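Methyltransferase (PDB 3FQ6) probably takes part in S-adenosylmethionine-dependent methyl transfer, being a methyltransferase domain related to the tetrapyrrole (corrin/porphyrin) methylases. Local coordinates at residues K30-R35 with L59-E64; R70-S75 with A91-H96. All coordinates share one frame; numbering follows the deposited sequence.

How the interactions relate
Along the chain the two contacts come in series. Interaction 1 joins the start of helix 32-39 to the middle of helix 55-66, and the 23 residues between its segments include strand 45-50. Only after it has closed does interaction 2 open, with strand 71-77; the chain then runs through the antiparallel strand 83-87 to helix 90-99, which packs back on strand 71-77. The first contact therefore ties helix to helix at the surface, the second helix to sheet in the interior. Although their centres lie about 15 Å apart, they meet through packing: Ile94 CD1 is 3.4 Å from Leu59 O and 3.8 Å from Ala63 CB, joining helices 90-99 and 55-66.

Interaction 1 of 2, residues K30-R35 with L59-E64; sequences KGRQTR and LTQFAE. With SO4 (sulfate ion), chain C.
Arg32 reaches across to Gln61: CG anti to the backbone N (chi1 -176°) and the chain straight through to NE carry the edge of the guanidinium to the amide oxygen. The stronger of the two bonds to Gln61 runs from Arg32 NE to Gln61 OE1 at 3.1 Å, fairly straight (161° at the hydrogen); a weak second one comes from Arg32 NH1 to the same OE1 at 3.4 Å. The oxygen lies almost in the guanidinium plane, whereas NE is tilted 35° from the Gln61 carbonyl plane. Arg32 NH2 bonds to Pro27 O, and Gln61 and Phe62 pack on Leu36 of helix 32-39, making this the tighter part. The solvent side is looser: Gln33 and Thr34 are exposed and do not touch 59-64. A sulfate, probably from the crystallisation liquor, is gripped there at the helix N terminus, probably favoured by the helix dipole: Gly31 N, at the N-cap, hydrogen-bonds sulfate O2 at 2.7 Å, and Thr34 N and OG1 hydrogen-bond O4 at 2.8 and 2.6 Å. Replacing Arg32 with a leucine would probably leave Gln61 OE1 and Pro27 O without their donor and let the amide turn. A charged donor facing a neutral amide, with just 85 Å² buried, implies a directional surface link between two helices.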
# COMPACT_ATOMS: atom_id res chain seq x y z
N LYS A 30 -14.15 8.03 -10.73
CA LYS A 30 -13.73 7.90 -12.14
C LYS A 30 -12.29 7.39 -12.30
O LYS A 30 -11.39 7.78 -11.53
CB LYS A 30 -13.93 9.24 -12.88
CG LYS A 30 -13.73 10.48 -11.99
CD LYS A 30 -14.90 11.46 -12.11
CE LYS A 30 -16.15 10.91 -11.42
NZ LYS A 30 -17.42 11.70 -11.69
N GLY A 31 -12.08 6.46 -13.23
CA GLY A 31 -10.74 5.95 -13.54
C GLY A 31 -10.01 5.12 -12.50
O GLY A 31 -8.86 4.69 -12.73
N ARG A 32 -10.65 4.85 -11.37
CA ARG A 32 -10.05 4.00 -10.33
C ARG A 32 -9.84 2.53 -10.72
O ARG A 32 -8.77 1.95 -10.50
CB ARG A 32 -10.88 4.06 -9.06
CG ARG A 32 -10.23 3.26 -7.93
CD ARG A 32 -11.17 3.16 -6.75
NE ARG A 32 -10.53 2.67 -5.53
CZ ARG A 32 -9.71 3.39 -4.77
NH1 ARG A 32 -9.22 2.87 -3.67
NH2 ARG A 32 -9.39 4.64 -5.09
N GLN A 33 -10.89 1.92 -11.26
CA GLN A 33 -10.93 0.50 -11.55
C GLN A 33 -10.01 0.23 -12.72
O GLN A 33 -9.34 -0.81 -12.75
CB GLN A 33 -12.38 0.07 -11.88
CG GLN A 33 -12.55 -1.41 -12.11
CD GLN A 33 -13.90 -1.80 -12.68
OE1 GLN A 33 -14.53 -1.05 -13.45
NE2 GLN A 33 -14.35 -2.99 -12.33
N THR A 34 -9.98 1.18 -13.67
CA THR A 34 -9.04 1.20 -14.76
C THR A 34 -7.60 1.08 -14.25
O THR A 34 -6.82 0.27 -14.79
CB THR A 34 -9.20 2.50 -15.54
OG1 THR A 34 -10.42 2.44 -16.27
CG2 THR A 34 -8.05 2.73 -16.51
N ARG A 35 -7.25 1.87 -13.23
CA ARG A 35 -5.91 1.83 -12.66
C ARG A 35 -5.71 0.45 -12.02
O ARG A 35 -4.69 -0.22 -12.24
CB ARG A 35 -5.66 2.96 -11.64
CG ARG A 35 -5.75 4.43 -12.16
CD ARG A 35 -4.64 4.86 -13.08
NE ARG A 35 -3.36 4.34 -12.63
CZ ARG A 35 -2.55 3.57 -13.36
NH1 ARG A 35 -2.87 3.24 -14.61
NH2 ARG A 35 -1.41 3.12 -12.85
N LEU A 59 -7.03 -1.54 1.21
CA LEU A 59 -6.39 -2.84 1.42
C LEU A 59 -7.33 -4.00 1.07
O LEU A 59 -6.88 -5.04 0.59
CB LEU A 59 -5.92 -3.00 2.86
CG LEU A 59 -4.90 -1.99 3.35
CD1 LEU A 59 -4.60 -2.24 4.83
CD2 LEU A 59 -3.65 -2.07 2.46
N THR A 60 -8.63 -3.81 1.30
CA THR A 60 -9.64 -4.83 0.98
C THR A 60 -9.79 -4.96 -0.53
O THR A 60 -9.69 -6.04 -1.10
CB THR A 60 -10.96 -4.46 1.65
OG1 THR A 60 -10.72 -4.30 3.05
CG2 THR A 60 -12.02 -5.53 1.43
N GLN A 61 -9.99 -3.84 -1.20
CA GLN A 61 -10.00 -3.83 -2.64
C GLN A 61 -8.72 -4.38 -3.27
O GLN A 61 -8.81 -5.05 -4.31
CB GLN A 61 -10.19 -2.41 -3.11
CG GLN A 61 -10.83 -2.33 -4.41
CD GLN A 61 -11.37 -0.97 -4.65
OE1 GLN A 61 -10.95 0.00 -4.02
NE2 GLN A 61 -12.31 -0.87 -5.58
N PHE A 62 -7.55 -4.10 -2.67
CA PHE A 62 -6.28 -4.68 -3.12
C PHE A 62 -6.27 -6.21 -3.00
O PHE A 62 -5.74 -6.89 -3.87
CB PHE A 62 -5.06 -4.11 -2.35
CG PHE A 62 -4.62 -2.71 -2.78
CD1 PHE A 62 -5.33 -1.97 -3.75
CD2 PHE A 62 -3.53 -2.11 -2.16
CE1 PHE A 62 -4.94 -0.67 -4.12
CE2 PHE A 62 -3.13 -0.81 -2.52
CZ PHE A 62 -3.83 -0.09 -3.50
N ALA A 63 -6.86 -6.76 -1.94
CA ALA A 63 -6.92 -8.21 -1.88
C ALA A 63 -7.80 -8.73 -3.03
O ALA A 63 -7.48 -9.73 -3.65
CB ALA A 63 -7.40 -8.69 -0.53
N GLU A 64 -8.86 -7.99 -3.35
CA GLU A 64 -9.78 -8.37 -4.44
C GLU A 64 -8.97 -8.47 -5.73
O GLU A 64 -8.99 -9.49 -6.42
CB GLU A 64 -10.79 -7.22 -4.58
CG GLU A 64 -12.25 -7.48 -4.69
CD GLU A 64 -13.02 -6.15 -4.63
OE1 GLU A 64 -13.38 -5.60 -5.69
OE2 GLU A 64 -13.22 -5.62 -3.51
S SO4 C . -13.42 3.29 -14.19
O1 SO4 C . -14.02 2.45 -15.21
O2 SO4 C . -13.72 4.70 -14.48
O3 SO4 C . -13.89 2.91 -12.85
O4 SO4 C . -11.98 3.11 -14.29

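Interaction 2 of 2, residues R70-S75 with A91-H96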
# COMPACT_ATOMS: atom_id res chain seq x y z
N ARG A 70 -0.79 -11.47 -1.39
CA ARG A 70 0.17 -10.52 -1.89
C ARG A 70 0.87 -9.84 -0.70
O ARG A 70 0.22 -9.48 0.27
CB ARG A 70 -0.48 -9.50 -2.82
CG ARG A 70 0.54 -8.66 -3.63
CD ARG A 70 1.32 -9.44 -4.74
NE ARG A 70 0.42 -9.77 -5.83
CZ ARG A 70 0.19 -9.01 -6.91
NH1 ARG A 70 -0.71 -9.44 -7.78
NH2 ARG A 70 0.83 -7.86 -7.12
N GLN A 71 2.18 -9.70 -0.78
CA GLN A 71 2.92 -9.07 0.28
C GLN A 71 2.82 -7.55 0.12
O GLN A 71 2.83 -7.01 -1.02
CB GLN A 71 4.37 -9.54 0.28
CG GLN A 71 4.56 -10.91 0.91
CD GLN A 71 4.33 -10.90 2.43
OE1 GLN A 71 4.80 -10.00 3.14
NE2 GLN A 71 3.58 -11.89 2.92
N ALA A 72 2.71 -6.86 1.25
CA ALA A 72 2.77 -5.42 1.29
C ALA A 72 3.29 -4.89 2.63
O ALA A 72 3.39 -5.63 3.62
CB ALA A 72 1.38 -4.78 0.94
N THR A 73 3.65 -3.61 2.64
CA THR A 73 3.89 -2.90 3.90
C THR A 73 3.11 -1.60 3.96
O THR A 73 2.78 -0.97 2.89
CB THR A 73 5.39 -2.60 4.15
OG1 THR A 73 5.77 -1.50 3.33
CG2 THR A 73 6.27 -3.79 3.81
N VAL A 74 2.80 -1.18 5.19
CA VAL A 74 2.09 0.11 5.44
C VAL A 74 2.96 0.89 6.39
O VAL A 74 3.37 0.38 7.45
CB VAL A 74 0.66 -0.10 6.10
CG1 VAL A 74 0.01 1.21 6.44
CG2 VAL A 74 -0.27 -0.96 5.20
N SER A 75 3.29 2.12 6.00
CA SER A 75 4.03 3.01 6.84
C SER A 75 3.13 4.14 7.20
O SER A 75 2.47 4.73 6.33
CB SER A 75 5.24 3.53 6.09
OG SER A 75 6.08 2.44 5.80
N ALA A 91 -4.06 -10.04 3.45
CA ALA A 91 -5.04 -10.57 4.45
C ALA A 91 -4.64 -10.25 5.87
O ALA A 91 -5.49 -9.93 6.69
CB ALA A 91 -5.30 -12.09 4.31
N GLU A 92 -3.34 -10.32 6.16
CA GLU A 92 -2.85 -9.97 7.51
C GLU A 92 -2.92 -8.50 7.74
O GLU A 92 -3.07 -8.08 8.88
CB GLU A 92 -1.43 -10.40 7.76
CG GLU A 92 -1.26 -11.89 7.81
CD GLU A 92 0.19 -12.29 7.64
OE1 GLU A 92 0.90 -11.71 6.79
OE2 GLU A 92 0.63 -13.21 8.36
N LEU A 93 -2.83 -7.71 6.68
CA LEU A 93 -2.81 -6.26 6.78
C LEU A 93 -4.21 -5.78 7.05
O LEU A 93 -4.41 -4.93 7.89
CB LEU A 93 -2.25 -5.61 5.52
CG LEU A 93 -0.80 -5.06 5.42
CD1 LEU A 93 0.13 -5.44 6.53
CD2 LEU A 93 -0.18 -5.45 4.10
N ILE A 94 -5.19 -6.37 6.38
CA ILE A 94 -6.62 -6.10 6.60
C ILE A 94 -7.04 -6.51 8.02
O ILE A 94 -7.76 -5.75 8.70
CB ILE A 94 -7.46 -6.84 5.55
CG1 ILE A 94 -7.23 -6.26 4.14
CG2 ILE A 94 -8.93 -6.93 5.94
CD1 ILE A 94 -7.64 -7.27 3.01
N GLU A 95 -6.59 -7.67 8.50
CA GLU A 95 -6.85 -8.01 9.91
C GLU A 95 -6.26 -6.96 10.81
O GLU A 95 -6.86 -6.56 11.80
CB GLU A 95 -6.30 -9.37 10.31
CG GLU A 95 -7.30 -10.50 10.19
CD GLU A 95 -8.56 -10.28 11.05
OE1 GLU A 95 -8.42 -9.92 12.25
OE2 GLU A 95 -9.68 -10.48 10.51
N HIS A 96 -5.08 -6.48 10.47
CA HIS A 96 -4.41 -5.54 11.35
C HIS A 96 -5.19 -4.24 11.46
O HIS A 96 -5.35 -3.71 12.54
CB HIS A 96 -2.99 -5.24 10.89
CG HIS A 96 -2.27 -4.30 11.79
ND1 HIS A 96 -1.43 -4.74 12.80
CD2 HIS A 96 -2.31 -2.95 11.89
CE1 HIS A 96 -0.99 -3.69 13.47
NE2 HIS A 96 -1.51 -2.60 12.94
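The helical bond from His96 N to Glu92 O, 3.0 Å long, closes the turn that carries Leu93, the residue of helix 90-99 that rests on Ala72 and Val74 of strand 71-77. Its companion runs from Glu95 N to Ala91 O at 3.1 Å. The contacts between 70-75 and 91-96 are mainly between apolar side chains. Leu93 points toward the strand and divides its work: CD2 lies 3.6 Å from Ala72 CB and also 3.6 Å from Ala72 O, while the branch carbon CG lies 4.1 Å from Val74 CG2. With Val74 CG1 anti to the backbone N (chi1 176°), CG2 is the methyl that meets Leu93, and the two side chains lie alongside each other, pointing opposite ways. The torsions of Leu93 are not staggered (chi2 11°), which makes the exact placing of its methyls less certain than the contact as a whole. The axes of segments 71-75 and 91-96 come within 9.0 Å, their N-to-C directions 32° apart. Ala72 and Val74 both serve the helix, whereas Thr73 between them points away. Strands 71-77 and 83-87 form an antiparallel hairpin, and helix 90-99 packs on its face through Leu93, which also touches Val86. Val74 touches Ile106 of strand 105-110. Arg70 and Leu90 share a backbone hydrogen bond at the helix start, but between 70-75 and 91-96 the contact, with 160 Å² buried, appears to rest on apolar packing.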